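Local coordinates for oligopeptide ABC transporter, periplasmic oligopeptide-binding protein, putative (Thermotoga maritima MSB8, PDB 5IPW) that probably binds oligopeptides in the periplasm and hands them to an ABC transporter for uptake, at residues Glu8-Tyr11 with Lys12-Lys16; Ala263-Ile266 with Glu267-Leu271; Pro37-Glu40 with Gln41-Pro44. One frame throughout, in Å; residues are numbered along the deposited sequence.

Contact 1 (Glu8-Tyr11 with Lys12-Lys16); sequences EEYY and KATGK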
ATOM      1  N   GLU A   8     -17.339 -10.791 -23.686  1.00 46.65           N
ATOM      2  CA  GLU A   8     -17.455 -12.231 -23.890  1.00 49.98           C
ATOM      3  C   GLU A   8     -17.181 -13.019 -22.603  1.00 47.44           C
ATOM      4  O   GLU A   8     -17.960 -13.901 -22.239  1.00 45.10           O
ATOM      5  CB  GLU A   8     -16.514 -12.690 -25.002  1.00 56.60           C
ATOM      6  CG  GLU A   8     -16.876 -14.042 -25.600  1.00 64.62           C
ATOM      7  CD  GLU A   8     -15.713 -14.675 -26.351  1.00 73.46           C
ATOM      8  OE1 GLU A   8     -15.438 -14.260 -27.504  1.00 77.17           O
ATOM      9  OE2 GLU A   8     -15.072 -15.593 -25.788  1.00 76.58           O
ATOM     10  N   GLU A   9     -16.086 -12.707 -21.914  1.00 44.62           N
ATOM     11  CA  GLU A   9     -15.769 -13.389 -20.657  1.00 43.37           C
ATOM     12  C   GLU A   9     -16.792 -13.111 -19.560  1.00 41.38           C
ATOM     13  O   GLU A   9     -17.076 -13.984 -18.735  1.00 39.75           O
ATOM     14  CB  GLU A   9     -14.378 -13.001 -20.159  1.00 46.10           C
ATOM     15  CG  GLU A   9     -13.233 -13.505 -21.023  1.00 49.28           C
ATOM     16  CD  GLU A   9     -13.242 -15.019 -21.192  1.00 52.43           C
ATOM     17  OE1 GLU A   9     -13.330 -15.746 -20.171  1.00 53.43           O
ATOM     18  OE2 GLU A   9     -13.175 -15.476 -22.358  1.00 52.83           O
ATOM     19  N   TYR A  10     -17.335 -11.894 -19.539  1.00 39.17           N
ATOM     20  CA  TYR A  10     -18.400 -11.550 -18.595  1.00 37.90           C
ATOM     21  C   TYR A  10     -19.613 -12.424 -18.861  1.00 36.92           C
ATOM     22  O   TYR A  10     -20.237 -12.938 -17.935  1.00 35.70           O
ATOM     23  CB  TYR A  10     -18.782 -10.057 -18.700  1.00 37.18           C
ATOM     24  CG  TYR A  10     -19.956  -9.665 -17.833  1.00 35.22           C
ATOM     25  CD1 TYR A  10     -19.824  -9.574 -16.455  1.00 34.74           C
ATOM     26  CD2 TYR A  10     -21.204  -9.402 -18.393  1.00 36.18           C
ATOM     27  CE1 TYR A  10     -20.894  -9.232 -15.654  1.00 34.55           C
ATOM     28  CE2 TYR A  10     -22.287  -9.058 -17.598  1.00 36.79           C
ATOM     29  CZ  TYR A  10     -22.124  -8.975 -16.225  1.00 36.61           C
ATOM     30  OH  TYR A  10     -23.197  -8.628 -15.418  1.00 38.59           O
ATOM     31  N   TYR A  11     -19.939 -12.575 -20.137  1.00 38.21           N
ATOM     32  CA  TYR A  11     -21.029 -13.438 -20.564  1.00 42.42           C
ATOM     33  C   TYR A  11     -20.809 -14.896 -20.177  1.00 42.11           C
ATOM     34  O   TYR A  11     -21.724 -15.554 -19.697  1.00 42.92           O
ATOM     35  CB  TYR A  11     -21.225 -13.336 -22.074  1.00 44.68           C
ATOM     36  CG  TYR A  11     -22.215 -14.333 -22.602  1.00 48.52           C
ATOM     37  CD1 TYR A  11     -23.533 -14.316 -22.162  1.00 48.90           C
ATOM     38  CD2 TYR A  11     -21.836 -15.305 -23.532  1.00 50.50           C
ATOM     39  CE1 TYR A  11     -24.458 -15.223 -22.639  1.00 50.78           C
ATOM     40  CE2 TYR A  11     -22.754 -16.226 -24.009  1.00 51.54           C
ATOM     41  CZ  TYR A  11     -24.065 -16.178 -23.560  1.00 51.67           C
ATOM     42  OH  TYR A  11     -24.996 -17.081 -24.016  1.00 51.17           O
ATOM     43  N   LYS A  12     -19.600 -15.396 -20.393  1.00 42.60           N
ATOM     44  CA  LYS A  12     -19.280 -16.762 -20.027  1.00 45.30           C
ATOM     45  C   LYS A  12     -19.472 -16.981 -18.537  1.00 44.41           C
ATOM     46  O   LYS A  12     -19.978 -18.019 -18.133  1.00 45.99           O
ATOM     47  CB  LYS A  12     -17.852 -17.132 -20.440  1.00 49.38           C
ATOM     48  CG  LYS A  12     -17.722 -17.466 -21.921  1.00 53.17           C
ATOM     49  CD  LYS A  12     -16.273 -17.601 -22.363  1.00 58.36           C
ATOM     50  CE  LYS A  12     -15.527 -18.699 -21.614  1.00 61.61           C
ATOM     51  NZ  LYS A  12     -14.118 -18.827 -22.096  1.00 63.26           N
ATOM     52  N   ALA A  13     -19.092 -16.003 -17.720  1.00 42.73           N
ATOM     53  CA  ALA A  13     -19.238 -16.131 -16.266  1.00 41.02           C
ATOM     54  C   ALA A  13     -20.675 -15.990 -15.764  1.00 39.45           C
ATOM     55  O   ALA A  13     -21.064 -16.687 -14.836  1.00 40.78           O
ATOM     56  CB  ALA A  13     -18.351 -15.120 -15.549  1.00 40.61           C
ATOM     57  N   THR A  14     -21.452 -15.094 -16.366  1.00 37.99           N
ATOM     58  CA  THR A  14     -22.705 -14.617 -15.747  1.00 37.82           C
ATOM     59  C   THR A  14     -23.994 -14.937 -16.505  1.00 38.02           C
ATOM     60  O   THR A  14     -25.089 -14.811 -15.944  1.00 36.28           O
ATOM     61  CB  THR A  14     -22.669 -13.084 -15.573  1.00 35.80           C
ATOM     62  OG1 THR A  14     -22.617 -12.453 -16.862  1.00 33.17           O
ATOM     63  CG2 THR A  14     -21.456 -12.671 -14.737  1.00 34.71           C
ATOM     64  N   GLY A  15     -23.869 -15.323 -17.772  1.00 38.45           N
ATOM     65  CA  GLY A  15     -25.031 -15.553 -18.619  1.00 40.21           C
ATOM     66  C   GLY A  15     -25.691 -14.293 -19.155  1.00 43.43           C
ATOM     67  O   GLY A  15     -26.737 -14.383 -19.802  1.00 45.93           O
ATOM     68  N   LYS A  16     -25.090 -13.127 -18.901  1.00 44.05           N
ATOM     69  CA  LYS A  16     -25.617 -11.844 -19.362  1.00 45.00           C
ATOM     70  C   LYS A  16     -24.747 -11.308 -20.465  1.00 44.45           C
ATOM     71  O   LYS A  16     -23.528 -11.310 -20.347  1.00 42.08           O
ATOM     72  CB  LYS A  16     -25.603 -10.812 -18.241  1.00 47.99           C
ATOM     73  CG  LYS A  16     -26.616 -11.033 -17.134  1.00 50.88           C
ATOM     74  CD  LYS A  16     -25.962 -10.813 -15.776  1.00 56.29           C
ATOM     75  CE  LYS A  16     -26.707  -9.815 -14.907  1.00 59.39           C
ATOM     76  NZ  LYS A  16     -26.003  -9.696 -13.603  1.00 61.02           N
TER
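Tyr10 and Thr14 meet one turn apart in a local contact at the C-terminal end of helix 7-14, on the protein surface. The hydroxyl of Thr14 donates to the carbonyl one turn back, with Thr14 OG1 2.7 Å from Tyr10 O. It comes from above the carbonyl plane. Thr14 N bonds the same oxygen, Tyr10 O, at 2.9 Å, so this oxygen has two donors from one residue. The Thr14 chi1 of 64° sets OG1 between the backbone N and the carbonyl carbon, where it reaches back and also lies 3.4 Å above the plane of the Tyr10 ring, over its centre. Thr14 CG2 adds an off-centre CH-pi contact to that ring. OG1 also accepts from Lys16 N, which makes an ST turn. The helix stops here. Gly15 has positive phi, and Gly15 N gives the last helical bond, to Tyr11 O at 2.9 Å. The chain then folds back, so that Lys16 O lies at the edge of the Tyr11 ring, in its plane, and in a CA-H...O contact with Tyr11 CA. Near the start, Glu9 and Lys12 run side by side and form a weak salt bridge, Glu9 OE2 to Lys12 NZ at 3.5 Å. Further out, the Tyr11 ring takes a cation-pi contact from Lys17. Tyr10 is the buried residue: its side chain packs on Ile18 and on Ile266, in the turn after strand 263-265.

Contact 2 (Ala263-Ile266 with Glu267-Leu271); sequences AVDI and EGNQL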
ATOM      1  N   ALA A 263     -13.197   1.295 -20.337  1.00 33.62           N
ATOM      2  CA  ALA A 263     -13.926   0.348 -19.508  1.00 32.47           C
ATOM      3  C   ALA A 263     -15.383   0.727 -19.490  1.00 32.49           C
ATOM      4  O   ALA A 263     -15.725   1.892 -19.622  1.00 33.32           O
ATOM      5  CB  ALA A 263     -13.379   0.334 -18.098  1.00 31.13           C
ATOM      6  N   VAL A 264     -16.236  -0.275 -19.322  1.00 34.14           N
ATOM      7  CA  VAL A 264     -17.668  -0.075 -19.199  1.00 34.78           C
ATOM      8  C   VAL A 264     -18.244  -0.829 -18.004  1.00 35.29           C
ATOM      9  O   VAL A 264     -17.577  -1.637 -17.365  1.00 35.14           O
ATOM     10  CB  VAL A 264     -18.420  -0.524 -20.469  1.00 36.17           C
ATOM     11  CG1 VAL A 264     -17.889   0.199 -21.702  1.00 36.11           C
ATOM     12  CG2 VAL A 264     -18.312  -2.034 -20.672  1.00 37.60           C
ATOM     13  N   ASP A 265     -19.487  -0.487 -17.715  1.00 38.09           N
ATOM     14  CA  ASP A 265     -20.400  -1.196 -16.822  1.00 39.44           C
ATOM     15  C   ASP A 265     -20.780  -2.568 -17.286  1.00 39.53           C
ATOM     16  O   ASP A 265     -20.649  -2.894 -18.457  1.00 38.95           O
ATOM     17  CB  ASP A 265     -21.744  -0.461 -16.858  1.00 42.04           C
ATOM     18  CG  ASP A 265     -21.964   0.360 -15.690  1.00 44.62           C
ATOM     19  OD1 ASP A 265     -21.045   0.430 -14.857  1.00 56.24           O
ATOM     20  OD2 ASP A 265     -23.057   0.936 -15.600  1.00 46.21           O
ATOM     21  N   ILE A 266     -21.386  -3.323 -16.379  1.00 38.31           N
ATOM     22  CA  ILE A 266     -22.134  -4.508 -16.771  1.00 37.77           C
ATOM     23  C   ILE A 266     -23.306  -4.183 -17.709  1.00 38.25           C
ATOM     24  O   ILE A 266     -23.707  -5.031 -18.484  1.00 40.95           O
ATOM     25  CB  ILE A 266     -22.606  -5.350 -15.557  1.00 37.69           C
ATOM     26  CG1 ILE A 266     -23.497  -4.550 -14.608  1.00 39.43           C
ATOM     27  CG2 ILE A 266     -21.405  -5.891 -14.796  1.00 38.36           C
ATOM     28  CD1 ILE A 266     -24.015  -5.353 -13.427  1.00 39.40           C
ATOM     29  N   GLU A 267     -23.863  -2.978 -17.647  1.00 39.19           N
ATOM     30  CA  GLU A 267     -24.887  -2.552 -18.619  1.00 39.43           C
ATOM     31  C   GLU A 267     -24.324  -1.851 -19.862  1.00 36.46           C
ATOM     32  O   GLU A 267     -25.082  -1.304 -20.658  1.00 36.36           O
ATOM     33  CB  GLU A 267     -25.912  -1.625 -17.949  1.00 43.42           C
ATOM     34  CG  GLU A 267     -26.819  -2.306 -16.929  1.00 48.13           C
ATOM     35  CD  GLU A 267     -27.874  -3.197 -17.575  1.00 52.39           C
ATOM     36  OE1 GLU A 267     -28.770  -2.664 -18.254  1.00 52.51           O
ATOM     37  OE2 GLU A 267     -27.804  -4.437 -17.402  1.00 58.74           O
ATOM     38  N   GLY A 268     -23.010  -1.843 -20.033  1.00 35.36           N
ATOM     39  CA  GLY A 268     -22.398  -1.186 -21.197  1.00 34.95           C
ATOM     40  C   GLY A 268     -22.251   0.336 -21.150  1.00 34.83           C
ATOM     41  O   GLY A 268     -21.928   0.951 -22.167  1.00 36.34           O
ATOM     42  N   ASN A 269     -22.489   0.953 -19.994  1.00 32.82           N
ATOM     43  CA  ASN A 269     -22.155   2.371 -19.799  1.00 32.04           C
ATOM     44  C   ASN A 269     -20.634   2.599 -19.796  1.00 31.20           C
ATOM     45  O   ASN A 269     -19.917   2.007 -18.996  1.00 28.94           O
ATOM     46  CB  ASN A 269     -22.734   2.902 -18.477  1.00 31.63           C
ATOM     47  CG  ASN A 269     -24.248   2.836 -18.426  1.00 30.56           C
ATOM     48  OD1 ASN A 269     -24.928   3.357 -19.302  1.00 29.60           O
ATOM     49  ND2 ASN A 269     -24.783   2.190 -17.393  1.00 29.71           N
ATOM     50  N   GLN A 270     -20.159   3.462 -20.693  1.00 30.92           N
ATOM     51  CA  GLN A 270     -18.756   3.854 -20.728  1.00 32.14           C
ATOM     52  C   GLN A 270     -18.419   4.697 -19.505  1.00 33.18           C
ATOM     53  O   GLN A 270     -18.986   5.769 -19.293  1.00 33.77           O
ATOM     54  CB  GLN A 270     -18.437   4.666 -21.990  1.00 32.67           C
ATOM     55  CG  GLN A 270     -16.994   5.158 -22.041  1.00 33.45           C
ATOM     56  CD  GLN A 270     -16.731   6.181 -23.133  1.00 34.25           C
ATOM     57  OE1 GLN A 270     -17.597   6.997 -23.460  1.00 33.83           O
ATOM     58  NE2 GLN A 270     -15.516   6.163 -23.685  1.00 34.74           N
ATOM     59  N   LEU A 271     -17.473   4.216 -18.719  1.00 32.21           N
ATOM     60  CA  LEU A 271     -17.071   4.905 -17.511  1.00 32.49           C
ATOM     61  C   LEU A 271     -16.140   6.076 -17.856  1.00 32.12           C
ATOM     62  O   LEU A 271     -15.659   6.178 -18.985  1.00 30.86           O
ATOM     63  CB  LEU A 271     -16.393   3.907 -16.559  1.00 32.07           C
ATOM     64  CG  LEU A 271     -17.305   2.773 -16.095  1.00 31.42           C
ATOM     65  CD1 LEU A 271     -16.499   1.694 -15.397  1.00 31.15           C
ATOM     66  CD2 LEU A 271     -18.402   3.286 -15.175  1.00 31.82           C
TER
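Asp265 OD2 is gripped by two partners, the side-chain amide of Asn269 and the hydroxyl of Tyr273. Asn269 ND2 lies 2.8 Å from Asp265 OD2, and the bond is nearly straight at 174°. The acceptor sits in the amide plane of Asn269. ND2 meets the oxygen on its anti side, somewhat out of the carboxylate plane, and the carboxylate and amide planes are turned 66° apart. With CG anti to its carbonyl carbon (chi1 -62°), Asn269 holds its amide beside the aspartate. The other carboxylate oxygen, OD1, faces CD2 of Leu271. With an alanine in place of Asp265, the Asn269 amide and the Tyr273 hydroxyl would probably lose their shared partner, and the amide would be freer to turn.

The backbone forms a tight hairpin under this side-chain bridge. Residues Asp265 to Gly268 make a type I turn, with Gly268 N 3.0 Å from Asp265 O. Asp265 N bonds Asn269 O at 2.8 Å, and Leu271 N bonds Ala263 O at 3.0 Å. Val264 and Gln270 are the non-hydrogen-bonded antiparallel pair between these two bonds. Gly268 has positive phi, and a side chain there would press on the preceding carbonyl. This fits a type I turn with a G1 bulge.

The Gln270 side chain gives NE2 to Phe261 O and Pro259 O. Val264 also makes backbone hydrogen bonds to Leu48 and Val50, which join strand 263-265 to strand 48-51. His22 bonds the backbones of Gly268 and Gln270. Ala263 and Leu271 pack on strand 48-51 and on Met627.

Contact 3 (Pro37-Glu40 with Gln41-Pro44); sequences PPVE and QRLP
Arg42 folds back along the short helix 39-42 and bonds the carbonyl of Pro37 just ahead of it. Arg42 NE lies 3.0 Å from Pro37 O, and the bond is close to straight at 172°. The oxygen sits at the edge of the guanidinium, in its plane. A bend at chi3 (-98°) turns the flat group over the first turn, so that Val39 CA lies 3.5 Å above the plane of the Arg42 guanidinium and over its centre. This is the closely packed, buried part of the contact. Leu43 completes it. The Leu43 side chain runs alongside that of Val39, pointing the same way, and Leu43 CD1 meets Val39 CG2.

The opposite character is found at Pro38, Glu40 and Gln41, which are exposed. Gln41 has CG anti to its backbone N (chi1 -177°) and an extended chain, which carries its amide across the Pro37 ring at about a right angle. Gln41 CD is 3.6 Å from Pro37 CB, and OE1 lies near Pro38 CD. These are van der Waals contacts, without a hydrogen bond between the side chains.

Pro38 takes the N-cap position. Its carbonyl oxygen, Pro38 O, accepts twice, from Arg42 N at 3.0 Å, in the carbonyl plane, and from Gln41 N at 2.9 Å, above that plane. Val39 O then accepts from Leu43 N, after which the chain leaves the helix. The carbonyls of Gln41 and Arg42 at the far end are met by Lys120 NZ.

The arginine is thus used on several sides. NE closes the local turn, while NH2 forms a salt bridge to Glu23 and NH1 a weak hydrogen bond to Pro259 O. Its buried charge is probably balanced at least in part by Glu23, and the bonds at NE and NH2 are likely to fix the rotation of the guanidinium.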
ATOM      1  N   PRO A  37     -16.186  11.158 -32.336  1.00 44.74           N
ATOM      2  CA  PRO A  37     -16.756   9.927 -32.880  1.00 44.85           C
ATOM      3  C   PRO A  37     -17.720   9.281 -31.876  1.00 46.45           C
ATOM      4  O   PRO A  37     -17.639   9.564 -30.676  1.00 49.35           O
ATOM      5  CB  PRO A  37     -15.536   9.030 -33.110  1.00 43.86           C
ATOM      6  CG  PRO A  37     -14.347   9.929 -33.051  1.00 44.46           C
ATOM      7  CD  PRO A  37     -14.724  11.096 -32.194  1.00 44.15           C
ATOM      8  N   PRO A  38     -18.629   8.418 -32.350  1.00 46.45           N
ATOM      9  CA  PRO A  38     -19.592   7.851 -31.402  1.00 46.14           C
ATOM     10  C   PRO A  38     -18.954   6.802 -30.492  1.00 44.10           C
ATOM     11  O   PRO A  38     -17.900   6.257 -30.816  1.00 42.83           O
ATOM     12  CB  PRO A  38     -20.661   7.240 -32.309  1.00 46.92           C
ATOM     13  CG  PRO A  38     -19.961   6.942 -33.604  1.00 47.61           C
ATOM     14  CD  PRO A  38     -18.779   7.868 -33.711  1.00 47.29           C
ATOM     15  N   VAL A  39     -19.596   6.534 -29.360  1.00 43.11           N
ATOM     16  CA  VAL A  39     -19.032   5.652 -28.331  1.00 42.64           C
ATOM     17  C   VAL A  39     -18.560   4.288 -28.870  1.00 42.86           C
ATOM     18  O   VAL A  39     -17.528   3.767 -28.436  1.00 40.69           O
ATOM     19  CB  VAL A  39     -20.008   5.489 -27.133  1.00 43.53           C
ATOM     20  CG1 VAL A  39     -21.360   4.928 -27.567  1.00 44.76           C
ATOM     21  CG2 VAL A  39     -19.397   4.625 -26.043  1.00 42.94           C
ATOM     22  N   GLU A  40     -19.297   3.738 -29.832  1.00 43.71           N
ATOM     23  CA  GLU A  40     -18.971   2.431 -30.424  1.00 45.72           C
ATOM     24  C   GLU A  40     -17.578   2.440 -31.036  1.00 45.77           C
ATOM     25  O   GLU A  40     -16.847   1.442 -30.978  1.00 43.18           O
ATOM     26  CB  GLU A  40     -19.986   2.057 -31.515  1.00 47.02           C
ATOM     27  CG  GLU A  40     -21.381   1.722 -31.006  1.00 49.37           C
ATOM     28  CD  GLU A  40     -22.250   2.945 -30.719  1.00 52.82           C
ATOM     29  OE1 GLU A  40     -21.960   4.049 -31.262  1.00 50.96           O
ATOM     30  OE2 GLU A  40     -23.233   2.790 -29.948  1.00 53.17           O
ATOM     31  N   GLN A  41     -17.235   3.582 -31.630  1.00 45.82           N
ATOM     32  CA  GLN A  41     -15.934   3.800 -32.244  1.00 46.57           C
ATOM     33  C   GLN A  41     -14.857   4.191 -31.223  1.00 44.55           C
ATOM     34  O   GLN A  41     -13.703   3.749 -31.334  1.00 43.51           O
ATOM     35  CB  GLN A  41     -16.059   4.887 -33.299  1.00 50.26           C
ATOM     36  CG  GLN A  41     -14.775   5.154 -34.065  1.00 54.02           C
ATOM     37  CD  GLN A  41     -14.960   6.172 -35.175  1.00 55.73           C
ATOM     38  OE1 GLN A  41     -16.062   6.319 -35.738  1.00 57.35           O
ATOM     39  NE2 GLN A  41     -13.881   6.886 -35.500  1.00 54.99           N
ATOM     40  N   ARG A  42     -15.237   5.027 -30.252  1.00 41.41           N
ATOM     41  CA  ARG A  42     -14.332   5.466 -29.179  1.00 39.22           C
ATOM     42  C   ARG A  42     -13.819   4.315 -28.319  1.00 37.24           C
ATOM     43  O   ARG A  42     -12.636   4.263 -27.983  1.00 34.72           O
ATOM     44  CB  ARG A  42     -15.050   6.427 -28.244  1.00 40.39           C
ATOM     45  CG  ARG A  42     -15.116   7.872 -28.686  1.00 39.97           C
ATOM     46  CD  ARG A  42     -15.743   8.691 -27.568  1.00 38.99           C
ATOM     47  NE  ARG A  42     -17.149   8.908 -27.834  1.00 40.04           N
ATOM     48  CZ  ARG A  42     -18.136   8.866 -26.949  1.00 39.55           C
ATOM     49  NH1 ARG A  42     -17.947   8.591 -25.671  1.00 39.14           N
ATOM     50  NH2 ARG A  42     -19.356   9.098 -27.378  1.00 43.57           N
ATOM     51  N   LEU A  43     -14.723   3.420 -27.930  1.00 36.69           N
ATOM     52  CA  LEU A  43     -14.359   2.251 -27.115  1.00 37.14           C
ATOM     53  C   LEU A  43     -13.478   1.263 -27.882  1.00 37.12           C
ATOM     54  O   LEU A  43     -13.504   1.224 -29.107  1.00 38.84           O
ATOM     55  CB  LEU A  43     -15.616   1.516 -26.646  1.00 35.71           C
ATOM     56  CG  LEU A  43     -16.487   2.236 -25.625  1.00 34.95           C
ATOM     57  CD1 LEU A  43     -17.867   1.609 -25.608  1.00 34.78           C
ATOM     58  CD2 LEU A  43     -15.859   2.177 -24.243  1.00 35.10           C
ATOM     59  N   PRO A  44     -12.700   0.449 -27.159  1.00 38.08           N
ATOM     60  CA  PRO A  44     -11.981  -0.630 -27.827  1.00 39.89           C
ATOM     61  C   PRO A  44     -12.931  -1.739 -28.269  1.00 41.50           C
ATOM     62  O   PRO A  44     -14.133  -1.652 -28.029  1.00 41.04           O
ATOM     63  CB  PRO A  44     -11.037  -1.141 -26.744  1.00 38.74           C
ATOM     64  CG  PRO A  44     -11.743  -0.836 -25.472  1.00 38.26           C
ATOM     65  CD  PRO A  44     -12.464   0.452 -25.706  1.00 37.55           C
TER

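Overall arrangement
Contact 1 comes first along the chain and closes the end of helix 7-14. Contact 3 follows, a single helical turn between helix 25-32 and strand 48-51. Contact 2 comes much later and closes the hairpin turn that strand 263-265 runs into. The three lie in series; none nests in or crosses another. Contact 2 is the spatial link. It touches contact 1 through Ile266, and contact 3 through Val264 and Gln270, which pack on Leu43. Contacts 1 and 3 do not touch; their nearest atoms are about 11 Å apart. Together they join the N-terminal helices to the edge of the three-stranded sheet, all on one side of the chain's centre.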